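Local coordinates for protein L-glyceraldehyde 3-phosphate reductase (Clostridium beijerinckii, PDB 6HG6) that binds NADPH in a TIM barrel of the aldo-keto reductase superfamily and probably uses it to reduce aldehydes such as furfural, at residues His138-Asp143 with Asn169-Thr174; Ala165-Tyr170 with Cys187-Asn192; Glu148-Leu153 with Ala180-Leu185. One frame throughout, in Å; residues are numbered along the deposited sequence. Where two conformers were deposited one is given.

In the fold
All three contacts lie on one side of the TIM barrel, around the two neighbouring beta-alpha units that contain helices 146-158 and 172-184. Interaction 2 is the buried one: strands 165-168 and 189-192 are joined by backbone hydrogen bonds in the barrel wall. Interaction 1 lies just beyond the strand ends, where two partly buried loops meet through a side-chain amide, waters and a methionine on a tyrosine ring. It shares Asn-169 and Tyr-170 with interaction 2, and both touch NADPH. Interaction 3, away from the cofactor, is apolar packing between the outer helices, from buried Met-150 to exposed Met-151; the Met-150 methyl also reaches the Tyr-170 hydroxyl.

Interaction 1. Residues His138-Asp143 with Asn169-Thr174; sequences HRMDPD and NYNGET. With NDP (NADPH dihydro-nicotinamide-adenine-dinucleotide phosphate), chain B.
Asn-169 and His-138 meet where two loops follow neighbouring strands of the TIM barrel, beside the nicotinamide of NADPH. Among the polar contacts, Asn-169 ND2 donates to His-138 O over 2.8 Å, with the acceptor close to the amide plane and the donor nearly along the C=O axis. An asparagine suits this place because its short amide can reach a neighbouring loop carbonyl. The same ND2 lies 3.0 Å from the carboxamide nitrogen N7N of NADPH, and the His-138 imidazole turns its edge to that carboxamide, C7N lying near the ring plane, so both residues help line the cofactor pocket.

Two waters extend the polar link. One accepts from Met-140 N and donates to Asn-169 O; the other accepts from Asp-141 N and hydrogen-bonds to Tyr-170 OH, which also bonds His-137 ND1.

The apolar part is a CH-pi and Met-aromatic contact. Met-140 CG sits over the middle of the Tyr-170 ring, 3.4 Å from its centroid, while SD lies over the same face at 4.4 Å. The flexible, unbranched methionine can lie across a flat ring and continue past it: the bend at chi3 (-73°) turns CE toward the backbone of Asn-169 and Asn-171, and SD lies 3.6 Å from Thr-174 OG1.

Helix 172-184 begins beside this sulfur, with Asn-171 as its N-cap. Asn-171 OD1 takes two hydrogen bonds, from Thr-174 N at 3.0 Å and, in the carbonyl plane on a lone pair, from Thr-174 OG1 at 2.7 Å.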
loop_
_atom_site.group_PDB
_atom_site.type_symbol
_atom_site.label_atom_id
_atom_site.label_comp_id
_atom_site.label_asym_id
_atom_site.label_seq_id
_atom_site.Cartn_x
_atom_site.Cartn_y
_atom_site.Cartn_z
ATOM N N HIS A 138 8.102 -5.471 7.394
ATOM C CA HIS A 138 7.864 -4.047 7.074
ATOM C C HIS A 138 9.081 -3.355 6.448
ATOM O O HIS A 138 8.902 -2.353 5.753
ATOM C CB HIS A 138 7.373 -3.354 8.341
ATOM C CG HIS A 138 6.584 -2.111 8.113
ATOM N ND1 HIS A 138 5.883 -1.521 9.138
ATOM C CD2 HIS A 138 6.395 -1.343 7.014
ATOM C CE1 HIS A 138 5.296 -0.437 8.687
ATOM N NE2 HIS A 138 5.610 -0.290 7.397
ATOM N N ARG A 139 10.294 -3.807 6.746
ATOM C CA ARG A 139 11.522 -3.228 6.171
ATOM C C ARG A 139 12.650 -4.246 6.326
ATOM O O ARG A 139 12.540 -5.176 7.160
ATOM C CB ARG A 139 11.922 -1.925 6.868
ATOM C CG ARG A 139 12.073 -2.056 8.386
ATOM C CD ARG A 139 13.117 -1.154 8.972
ATOM N NE ARG A 139 13.025 -1.000 10.432
ATOM C CZ ARG A 139 13.616 -0.040 11.110
ATOM N NH1 ARG A 139 14.395 0.840 10.502
ATOM N NH2 ARG A 139 13.465 0.046 12.419
ATOM N N MET A 140 13.727 -4.039 5.596
ATOM C CA MET A 140 14.895 -4.921 5.724
ATOM C C MET A 140 15.558 -4.726 7.103
ATOM O O MET A 140 15.622 -3.605 7.619
ATOM C CB MET A 140 15.900 -4.639 4.611
ATOM C CG MET A 140 15.333 -4.885 3.227
ATOM S SD MET A 140 16.550 -4.707 1.922
ATOM C CE MET A 140 16.800 -2.935 1.831
ATOM N N ASP A 141 16.057 -5.810 7.674
ATOM C CA ASP A 141 16.894 -5.761 8.882
ATOM C C ASP A 141 18.199 -6.459 8.555
ATOM O O ASP A 141 18.307 -7.676 8.703
ATOM C CB ASP A 141 16.225 -6.449 10.068
ATOM C CG ASP A 141 17.085 -6.329 11.315
ATOM O OD1 ASP A 141 18.144 -5.662 11.240
ATOM O OD2 ASP A 141 16.683 -6.924 12.345
ATOM N N PRO A 142 19.240 -5.732 8.146
ATOM C CA PRO A 142 20.496 -6.386 7.810
ATOM C C PRO A 142 21.202 -6.967 9.038
ATOM O O PRO A 142 22.143 -7.691 8.843
ATOM C CB PRO A 142 21.307 -5.269 7.123
ATOM C CG PRO A 142 20.711 -3.978 7.702
ATOM C CD PRO A 142 19.243 -4.278 7.882
ATOM N N ASP A 143 20.730 -6.677 10.254
ATOM C CA ASP A 143 21.349 -7.190 11.505
ATOM C C ASP A 143 20.678 -8.491 11.974
ATOM O O ASP A 143 21.127 -9.037 12.981
ATOM C CB ASP A 143 21.383 -6.088 12.563
ATOM C CG ASP A 143 22.267 -4.922 12.113
ATOM O OD1 ASP A 143 23.460 -5.159 11.765
ATOM O OD2 ASP A 143 21.738 -3.807 11.977
ATOM N N ASN A 169 9.667 -2.385 1.421
ATOM C CA ASN A 169 10.885 -1.568 1.461
ATOM C C ASN A 169 12.130 -2.404 1.131
ATOM O O ASN A 169 13.264 -1.926 1.437
ATOM C CB ASN A 169 10.995 -0.845 2.804
ATOM C CG ASN A 169 9.832 0.102 3.015
ATOM O OD1 ASN A 169 9.633 1.018 2.205
ATOM N ND2 ASN A 169 9.094 -0.073 4.100
ATOM N N TYR A 170 11.989 -3.572 0.501
ATOM C CA TYR A 170 13.167 -4.365 0.097
ATOM C C TYR A 170 13.734 -3.818 -1.209
ATOM O O TYR A 170 12.985 -3.236 -2.011
ATOM C CB TYR A 170 12.814 -5.844 -0.026
ATOM C CG TYR A 170 12.910 -6.577 1.282
ATOM C CD1 TYR A 170 12.201 -6.172 2.388
ATOM C CD2 TYR A 170 13.719 -7.689 1.396
ATOM C CE1 TYR A 170 12.216 -6.917 3.560
ATOM C CE2 TYR A 170 13.835 -8.377 2.587
ATOM C CZ TYR A 170 13.085 -7.997 3.683
ATOM O OH TYR A 170 13.193 -8.749 4.834
ATOM N N ASN A 171 15.053 -3.956 -1.385
ATOM C CA ASN A 171 15.685 -3.693 -2.697
ATOM C C ASN A 171 15.592 -4.975 -3.557
ATOM O O ASN A 171 15.135 -6.018 -3.068
ATOM C CB ASN A 171 17.093 -3.107 -2.561
ATOM C CG ASN A 171 18.060 -3.996 -1.801
ATOM O OD1 ASN A 171 17.809 -5.181 -1.616
ATOM N ND2 ASN A 171 19.208 -3.458 -1.421
ATOM N N GLY A 172 16.018 -4.917 -4.810
ATOM C CA GLY A 172 15.928 -6.060 -5.735
ATOM C C GLY A 172 16.779 -7.229 -5.289
ATOM O O GLY A 172 16.272 -8.353 -5.280
ATOM N N GLU A 173 18.024 -6.987 -4.890
ATOM C CA GLU A 173 18.933 -8.087 -4.496
ATOM C C GLU A 173 18.348 -8.837 -3.294
ATOM O O GLU A 173 18.271 -10.087 -3.321
ATOM C CB GLU A 173 20.317 -7.528 -4.208
ATOM C CG GLU A 173 21.287 -8.597 -3.741
ATOM C CD GLU A 173 22.745 -8.165 -3.745
ATOM O OE1 GLU A 173 23.567 -8.884 -3.108
ATOM O OE2 GLU A 173 23.058 -7.127 -4.406
ATOM N N THR A 174 17.888 -8.111 -2.291
ATOM C CA THR A 174 17.372 -8.739 -1.062
ATOM C C THR A 174 16.006 -9.388 -1.325
ATOM O O THR A 174 15.732 -10.448 -0.700
ATOM C CB THR A 174 17.394 -7.777 0.127
ATOM O OG1 THR A 174 18.638 -7.081 0.144
ATOM C CG2 THR A 174 17.210 -8.550 1.411
HETATM P PA NDP B . -0.701 9.294 -0.799
HETATM O O1A NDP B . 0.639 9.612 -1.374
HETATM O O2A NDP B . -1.857 8.774 -1.593
HETATM O O5B NDP B . -1.202 10.519 0.114
HETATM C C5B NDP B . -2.499 10.440 0.763
HETATM C C4B NDP B . -2.919 11.816 1.211
HETATM O O4B NDP B . -2.905 12.690 0.052
HETATM C C3B NDP B . -4.330 11.952 1.799
HETATM O O3B NDP B . -4.385 11.722 3.205
HETATM C C2B NDP B . -4.651 13.401 1.459
HETATM O O2B NDP B . -3.976 14.216 2.413
HETATM C C1B NDP B . -4.009 13.561 0.085
HETATM N N9A NDP B . -4.854 13.219 -1.052
HETATM C C8A NDP B . -5.339 11.980 -1.393
HETATM N N7A NDP B . -6.026 11.977 -2.508
HETATM C C5A NDP B . -5.993 13.297 -2.935
HETATM C C6A NDP B . -6.538 13.943 -4.062
HETATM N N6A NDP B . -7.249 13.319 -4.997
HETATM N N1A NDP B . -6.309 15.276 -4.195
HETATM C C2A NDP B . -5.590 15.897 -3.249
HETATM N N3A NDP B . -5.023 15.391 -2.155
HETATM C C4A NDP B . -5.262 14.071 -2.053
HETATM O O3 NDP B . -0.484 8.131 0.304
HETATM P PN NDP B . 0.163 8.052 1.765
HETATM O O1N NDP B . -0.886 8.485 2.734
HETATM O O2N NDP B . 1.517 8.684 1.800
HETATM O O5D NDP B . 0.362 6.456 1.891
HETATM C C5D NDP B . -0.744 5.606 1.490
HETATM C C4D NDP B . -0.645 4.288 2.221
HETATM O O4D NDP B . 0.593 3.643 1.870
HETATM C C3D NDP B . -0.578 4.354 3.744
HETATM O O3D NDP B . -1.869 4.580 4.292
HETATM C C2D NDP B . 0.001 2.967 4.046
HETATM O O2D NDP B . -1.007 1.993 3.974
HETATM C C1D NDP B . 1.013 2.783 2.918
HETATM N N1N NDP B . 2.391 3.154 3.329
HETATM C C2N NDP B . 3.344 2.176 3.472
HETATM C C3N NDP B . 4.538 2.398 4.102
HETATM C C7N NDP B . 5.525 1.267 4.222
HETATM O O7N NDP B . 5.221 0.114 3.861
HETATM N N7N NDP B . 6.711 1.559 4.754
HETATM C C4N NDP B . 4.790 3.782 4.636
HETATM C C5N NDP B . 3.791 4.800 4.248
HETATM C C6N NDP B . 2.713 4.477 3.569
HETATM P P2B NDP B . -4.671 15.620 2.809
HETATM O O1X NDP B . -6.180 15.601 2.663
HETATM O O2X NDP B . -4.246 15.846 4.252
HETATM O O3X NDP B . -4.005 16.588 1.842
HETATM O O HOH W 1 14.094 -1.590 4.098
HETATM O O HOH W 2 15.722 -8.376 6.127
#

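Interaction 2. Residues Ala165-Tyr170 with Cys187-Asn192; sequences AGISNY and CPFVIN. With NDP (NADPH dihydro-nicotinamide-adenine-dinucleotide phosphate), chain B.
Parallel strands 165-168 and 189-192 are neighbours in the barrel wall and form the two strands of a beta-alpha-beta unit. Ala-165 N donates to Pro-188 O (2.9 Å), Ala-165 O accepts from Val-190 N, and Ile-167 N donates to Ile-191 O (3.1 Å). Pro-188 lacks an N-H but still supplies its carbonyl.

Glycine suits position 166 because Ile-191 CG2, 3.7 Å from Gly-166 CA, occupies the ground beside it on that face. Ala-165, Ile-167, Phe-189 and Asn-192 share the other sheet face. There the small Ala-165 CB fits beside Cys-187 SG. Ile-167 CD1 packs 3.7 Å from Phe-189 CZ, while the edge of the Phe-189 ring meets Ala-165 O. With its CG1 between the backbone N and carbonyl carbon (chi1 66°), Ile-167 lies alongside Asn-192, CG1 being 3.3 Å from Asn-192 OD1. A water that accepts from Tyr-170 N lies within hydrogen-bonding distance of that amide oxygen.

Just past the paired residues, Ser-168 OG lies 2.9 Å from NADPH O7N, and its one proton has Gln-193 O as a second possible acceptor. Helix 172-184 covers Ile-167 and Phe-189, completing the beta-alpha-beta crossover from which TIM barrels are built.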
loop_
_atom_site.group_PDB
_atom_site.type_symbol
_atom_site.label_atom_id
_atom_site.label_comp_id
_atom_site.label_asym_id
_atom_site.label_seq_id
_atom_site.Cartn_x
_atom_site.Cartn_y
_atom_site.Cartn_z
ATOM N N ALA A 165 2.431 -14.222 2.547
ATOM C CA ALA A 165 3.531 -13.348 3.010
ATOM C C ALA A 165 3.772 -12.236 1.985
ATOM O O ALA A 165 3.576 -12.407 0.764
ATOM C CB ALA A 165 4.799 -14.150 3.211
ATOM N N GLY A 166 4.196 -11.102 2.495
ATOM C CA GLY A 166 4.684 -9.981 1.691
ATOM C C GLY A 166 5.935 -9.422 2.333
ATOM O O GLY A 166 6.188 -9.704 3.540
ATOM N N ILE A 167 6.673 -8.588 1.596
ATOM C CA ILE A 167 7.817 -7.839 2.162
ATOM C C ILE A 167 7.677 -6.395 1.705
ATOM O O ILE A 167 6.997 -6.136 0.678
ATOM C CB ILE A 167 9.185 -8.455 1.835
ATOM C CG1 ILE A 167 9.507 -8.386 0.344
ATOM C CG2 ILE A 167 9.277 -9.876 2.406
ATOM C CD1 ILE A 167 10.811 -9.034 -0.028
ATOM N N SER A 168 8.231 -5.484 2.489
ATOM C CA SER A 168 8.088 -4.041 2.213
ATOM C C SER A 168 9.431 -3.352 2.313
ATOM O O SER A 168 10.230 -3.687 3.187
ATOM C CB SER A 168 7.038 -3.428 3.129
ATOM O OG SER A 168 6.819 -2.075 2.817
ATOM N N ASN A 169 9.667 -2.385 1.421
ATOM C CA ASN A 169 10.885 -1.568 1.461
ATOM C C ASN A 169 12.130 -2.404 1.131
ATOM O O ASN A 169 13.264 -1.926 1.437
ATOM C CB ASN A 169 10.995 -0.845 2.804
ATOM C CG ASN A 169 9.832 0.102 3.015
ATOM O OD1 ASN A 169 9.633 1.018 2.205
ATOM N ND2 ASN A 169 9.094 -0.073 4.100
ATOM N N TYR A 170 11.989 -3.572 0.501
ATOM C CA TYR A 170 13.167 -4.365 0.097
ATOM C C TYR A 170 13.734 -3.818 -1.209
ATOM O O TYR A 170 12.985 -3.236 -2.011
ATOM C CB TYR A 170 12.814 -5.844 -0.026
ATOM C CG TYR A 170 12.910 -6.577 1.282
ATOM C CD1 TYR A 170 12.201 -6.172 2.388
ATOM C CD2 TYR A 170 13.719 -7.689 1.396
ATOM C CE1 TYR A 170 12.216 -6.917 3.560
ATOM C CE2 TYR A 170 13.835 -8.377 2.587
ATOM C CZ TYR A 170 13.085 -7.997 3.683
ATOM O OH TYR A 170 13.193 -8.749 4.834
ATOM N N CYS A 187 6.295 -21.258 1.181
ATOM C CA CYS A 187 5.456 -20.219 1.775
ATOM C C CYS A 187 4.984 -19.283 0.688
ATOM O O CYS A 187 5.817 -18.660 0.018
ATOM C CB CYS A 187 6.237 -19.423 2.798
ATOM S SG CYS A 187 5.216 -18.191 3.632
ATOM N N PRO A 188 3.654 -19.159 0.483
ATOM C CA PRO A 188 3.125 -18.189 -0.479
ATOM C C PRO A 188 3.686 -16.794 -0.204
ATOM O O PRO A 188 3.537 -16.277 0.872
ATOM C CB PRO A 188 1.610 -18.206 -0.254
ATOM C CG PRO A 188 1.341 -19.594 0.360
ATOM C CD PRO A 188 2.592 -19.940 1.142
ATOM N N PHE A 189 4.284 -16.200 -1.215
ATOM C CA PHE A 189 4.937 -14.882 -1.133
ATOM C C PHE A 189 4.554 -14.189 -2.441
ATOM O O PHE A 189 4.977 -14.670 -3.482
ATOM C CB PHE A 189 6.449 -15.044 -0.953
ATOM C CG PHE A 189 7.197 -13.760 -1.206
ATOM C CD1 PHE A 189 6.688 -12.552 -0.776
ATOM C CD2 PHE A 189 8.393 -13.745 -1.891
ATOM C CE1 PHE A 189 7.329 -11.349 -1.083
ATOM C CE2 PHE A 189 9.069 -12.557 -2.154
ATOM C CZ PHE A 189 8.525 -11.356 -1.770
ATOM N N VAL A 190 3.741 -13.160 -2.383
ATOM C CA VAL A 190 3.179 -12.667 -3.659
ATOM C C VAL A 190 3.345 -11.170 -3.835
ATOM O O VAL A 190 2.958 -10.693 -4.946
ATOM C CB VAL A 190 1.687 -13.058 -3.762
ATOM C CG1 VAL A 190 1.492 -14.573 -3.736
ATOM C CG2 VAL A 190 0.877 -12.348 -2.696
ATOM N N ILE A 191 3.813 -10.437 -2.842
ATOM C CA ILE A 191 3.678 -8.959 -2.924
ATOM C C ILE A 191 4.842 -8.232 -2.258
ATOM O O ILE A 191 5.241 -8.574 -1.137
ATOM C CB ILE A 191 2.314 -8.510 -2.349
ATOM C CG1 ILE A 191 1.956 -7.049 -2.666
ATOM C CG2 ILE A 191 2.252 -8.759 -0.852
ATOM C CD1 ILE A 191 1.794 -6.765 -4.113
ATOM N N ASN A 192 5.320 -7.201 -2.946
ATOM C CA ASN A 192 6.273 -6.202 -2.407
ATOM C C ASN A 192 5.513 -4.888 -2.233
ATOM O O ASN A 192 4.783 -4.502 -3.163
ATOM C CB ASN A 192 7.392 -5.939 -3.388
ATOM C CG ASN A 192 8.289 -7.124 -3.542
ATOM O OD1 ASN A 192 9.202 -7.243 -2.743
ATOM N ND2 ASN A 192 8.047 -7.936 -4.579
HETATM P PA NDP B . -0.701 9.294 -0.799
HETATM O O1A NDP B . 0.639 9.612 -1.374
HETATM O O2A NDP B . -1.857 8.774 -1.593
HETATM O O5B NDP B . -1.202 10.519 0.114
HETATM C C5B NDP B . -2.499 10.440 0.763
HETATM C C4B NDP B . -2.919 11.816 1.211
HETATM O O4B NDP B . -2.905 12.690 0.052
HETATM C C3B NDP B . -4.330 11.952 1.799
HETATM O O3B NDP B . -4.385 11.722 3.205
HETATM C C2B NDP B . -4.651 13.401 1.459
HETATM O O2B NDP B . -3.976 14.216 2.413
HETATM C C1B NDP B . -4.009 13.561 0.085
HETATM N N9A NDP B . -4.854 13.219 -1.052
HETATM C C8A NDP B . -5.339 11.980 -1.393
HETATM N N7A NDP B . -6.026 11.977 -2.508
HETATM C C5A NDP B . -5.993 13.297 -2.935
HETATM C C6A NDP B . -6.538 13.943 -4.062
HETATM N N6A NDP B . -7.249 13.319 -4.997
HETATM N N1A NDP B . -6.309 15.276 -4.195
HETATM C C2A NDP B . -5.590 15.897 -3.249
HETATM N N3A NDP B . -5.023 15.391 -2.155
HETATM C C4A NDP B . -5.262 14.071 -2.053
HETATM O O3 NDP B . -0.484 8.131 0.304
HETATM P PN NDP B . 0.163 8.052 1.765
HETATM O O1N NDP B . -0.886 8.485 2.734
HETATM O O2N NDP B . 1.517 8.684 1.800
HETATM O O5D NDP B . 0.362 6.456 1.891
HETATM C C5D NDP B . -0.744 5.606 1.490
HETATM C C4D NDP B . -0.645 4.288 2.221
HETATM O O4D NDP B . 0.593 3.643 1.870
HETATM C C3D NDP B . -0.578 4.354 3.744
HETATM O O3D NDP B . -1.869 4.580 4.292
HETATM C C2D NDP B . 0.001 2.967 4.046
HETATM O O2D NDP B . -1.007 1.993 3.974
HETATM C C1D NDP B . 1.013 2.783 2.918
HETATM N N1N NDP B . 2.391 3.154 3.329
HETATM C C2N NDP B . 3.344 2.176 3.472
HETATM C C3N NDP B . 4.538 2.398 4.102
HETATM C C7N NDP B . 5.525 1.267 4.222
HETATM O O7N NDP B . 5.221 0.114 3.861
HETATM N N7N NDP B . 6.711 1.559 4.754
HETATM C C4N NDP B . 4.790 3.782 4.636
HETATM C C5N NDP B . 3.791 4.800 4.248
HETATM C C6N NDP B . 2.713 4.477 3.569
HETATM P P2B NDP B . -4.671 15.620 2.809
HETATM O O1X NDP B . -6.180 15.601 2.663
HETATM O O2X NDP B . -4.246 15.846 4.252
HETATM O O3X NDP B . -4.005 16.588 1.842
HETATM O O HOH W 3 9.700 -4.725 -0.879
#

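Interaction 3. Residues Glu148-Leu153 with Ala180-Leu185; sequences ESMMAL and AILNEL
Met-150 and Leu-182 pack with their side chains at about a right angle, in the interface between the two neighbouring outer helices 146-158 and 172-184 of the barrel. The branched leucine offers a methyl to each of two different parts of the methionine residue. Leu-182 CD1 meets Met-150 SD at 3.7 Å, while Leu-182 CD2 approaches the backbone oxygen Met-150 O at 3.6 Å. Met-150 starts toward the opposing helix, but bends at chi2 (-53°) and chi3 (94°) carry its end away from it, so that Leu-182 meets the sulfur and not the terminal methyl. An unbranched methionine suits this buried position because its chain can bend away from the opposing helix and still put a polarisable sulfur against a leucine methyl.

At the base of the same side chain, Met-150 CB is met by Ile-181 CG2 at 3.6 Å. With chi1 at -68° for CG1, the other branch, CG2, is left anti to the backbone N of Ile-181. Beta-branching thus puts a methyl close to the helix backbone, where it can meet another residue near its own root.

Farther out, Met-151 and Leu-185 also cross at about a right angle. The contact is made by Leu-185 CD1 against Met-151 CG at 3.7 Å, not by the sulfur. Leucine again projects a compact branched end, whereas the methionine, straight at chi2 but turned at its end and more exposed than Met-150, presents the middle of its chain.

The interface therefore runs outward from a buried side toward the protein surface. On the inner side Met-150 touches His-137 of strand 132-137 and Tyr-170 in the loop after strand 162-168, and Leu-153 packs on Phe-135; Leu-182 reaches Phe-189 of strand 189-195, so both helices rest against the barrel wall.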
loop_
_atom_site.group_PDB
_atom_site.type_symbol
_atom_site.label_atom_id
_atom_site.label_comp_id
_atom_site.label_asym_id
_atom_site.label_seq_id
_atom_site.Cartn_x
_atom_site.Cartn_y
_atom_site.Cartn_z
ATOM N N GLU A 148 15.842 -15.896 9.334
ATOM C CA GLU A 148 15.053 -15.776 10.585
ATOM C C GLU A 148 13.787 -14.986 10.321
ATOM O O GLU A 148 12.718 -15.427 10.766
ATOM C CB GLU A 148 15.864 -15.204 11.743
ATOM C CG GLU A 148 15.018 -15.028 12.991
ATOM C CD GLU A 148 15.792 -14.607 14.245
ATOM O OE1 GLU A 148 17.044 -14.772 14.291
ATOM O OE2 GLU A 148 15.136 -14.120 15.176
ATOM N N SER A 149 13.875 -13.825 9.669
ATOM C CA SER A 149 12.702 -12.972 9.393
ATOM C C SER A 149 11.732 -13.699 8.451
ATOM O O SER A 149 10.518 -13.692 8.684
ATOM C CB SER A 149 13.123 -11.622 8.838
ATOM O OG SER A 149 14.106 -11.019 9.657
ATOM N N MET A 150 12.262 -14.367 7.445
ATOM C CA MET A 150 11.411 -15.061 6.451
ATOM C C MET A 150 10.776 -16.307 7.100
ATOM O O MET A 150 9.585 -16.558 6.854
ATOM C CB MET A 150 12.213 -15.426 5.196
ATOM C CG MET A 150 12.689 -14.194 4.389
ATOM S SD MET A 150 11.390 -13.000 3.953
ATOM C CE MET A 150 11.496 -11.802 5.287
ATOM N N MET A 151 11.496 -17.014 7.946
ATOM C CA MET A 151 10.909 -18.188 8.657
ATOM C C MET A 151 9.792 -17.715 9.590
ATOM O O MET A 151 8.841 -18.476 9.808
ATOM C CB MET A 151 11.983 -18.981 9.407
ATOM C CG MET A 151 12.816 -19.810 8.474
ATOM S SD MET A 151 14.069 -20.818 9.331
ATOM C CE MET A 151 12.905 -21.822 10.253
ATOM N N ALA A 152 9.879 -16.497 10.127
ATOM C CA ALA A 152 8.812 -15.917 10.961
ATOM C C ALA A 152 7.567 -15.703 10.097
ATOM O O ALA A 152 6.467 -16.051 10.547
ATOM C CB ALA A 152 9.292 -14.633 11.633
ATOM N N LEU A 153 7.704 -15.157 8.877
ATOM C CA LEU A 153 6.533 -14.995 7.981
ATOM C C LEU A 153 5.962 -16.388 7.682
ATOM O O LEU A 153 4.724 -16.583 7.655
ATOM C CB LEU A 153 6.945 -14.290 6.697
ATOM C CG LEU A 153 7.474 -12.868 6.829
ATOM C CD1 LEU A 153 7.659 -12.239 5.468
ATOM C CD2 LEU A 153 6.527 -12.034 7.638
ATOM N N ALA A 180 13.852 -16.685 -2.669
ATOM C CA ALA A 180 14.500 -18.012 -2.667
ATOM C C ALA A 180 14.201 -18.731 -1.344
ATOM O O ALA A 180 13.952 -19.967 -1.347
ATOM C CB ALA A 180 15.981 -17.895 -2.919
ATOM N N ILE A 181 14.269 -18.016 -0.224
ATOM C CA ILE A 181 14.030 -18.633 1.099
ATOM C C ILE A 181 12.571 -19.030 1.202
ATOM O O ILE A 181 12.326 -20.139 1.652
ATOM C CB ILE A 181 14.464 -17.708 2.231
ATOM C CG1 ILE A 181 15.992 -17.571 2.207
ATOM C CG2 ILE A 181 13.925 -18.201 3.566
ATOM C CD1 ILE A 181 16.479 -16.310 2.901
ATOM N N LEU A 182 11.642 -18.148 0.836
ATOM C CA LEU A 182 10.194 -18.457 0.975
ATOM C C LEU A 182 9.802 -19.587 0.016
ATOM O O LEU A 182 8.931 -20.399 0.370
ATOM C CB LEU A 182 9.398 -17.170 0.854
ATOM C CG LEU A 182 9.613 -16.233 2.041
ATOM C CD1 LEU A 182 9.043 -14.882 1.747
ATOM C CD2 LEU A 182 9.019 -16.832 3.327
ATOM N N ASN A 183 10.453 -19.678 -1.138
ATOM C CA ASN A 183 10.253 -20.818 -2.075
ATOM C C ASN A 183 10.675 -22.131 -1.391
ATOM O O ASN A 183 9.888 -23.108 -1.457
ATOM C CB ASN A 183 11.014 -20.638 -3.391
ATOM C CG ASN A 183 10.186 -19.928 -4.435
ATOM O OD1 ASN A 183 8.969 -20.092 -4.458
ATOM N ND2 ASN A 183 10.833 -19.146 -5.288
ATOM N N GLU A 184 11.857 -22.172 -0.767
ATOM C CA GLU A 184 12.396 -23.386 -0.089
ATOM C C GLU A 184 11.490 -23.731 1.113
ATOM O O GLU A 184 11.338 -24.934 1.396
ATOM C CB GLU A 184 13.880 -23.170 0.249
ATOM C CG GLU A 184 14.600 -24.363 0.854
ATOM C CD GLU A 184 16.125 -24.310 0.787
ATOM O OE1 GLU A 184 16.666 -23.697 -0.178
ATOM O OE2 GLU A 184 16.787 -24.911 1.684
ATOM N N LEU A 185 10.876 -22.744 1.778
ATOM C CA LEU A 185 9.944 -23.007 2.887
ATOM C C LEU A 185 8.544 -23.322 2.354
ATOM O O LEU A 185 7.707 -23.650 3.180
ATOM C CB LEU A 185 9.907 -21.776 3.787
ATOM C CG LEU A 185 11.216 -21.479 4.492
ATOM C CD1 LEU A 185 11.148 -20.102 5.139
ATOM C CD2 LEU A 185 11.540 -22.551 5.511
#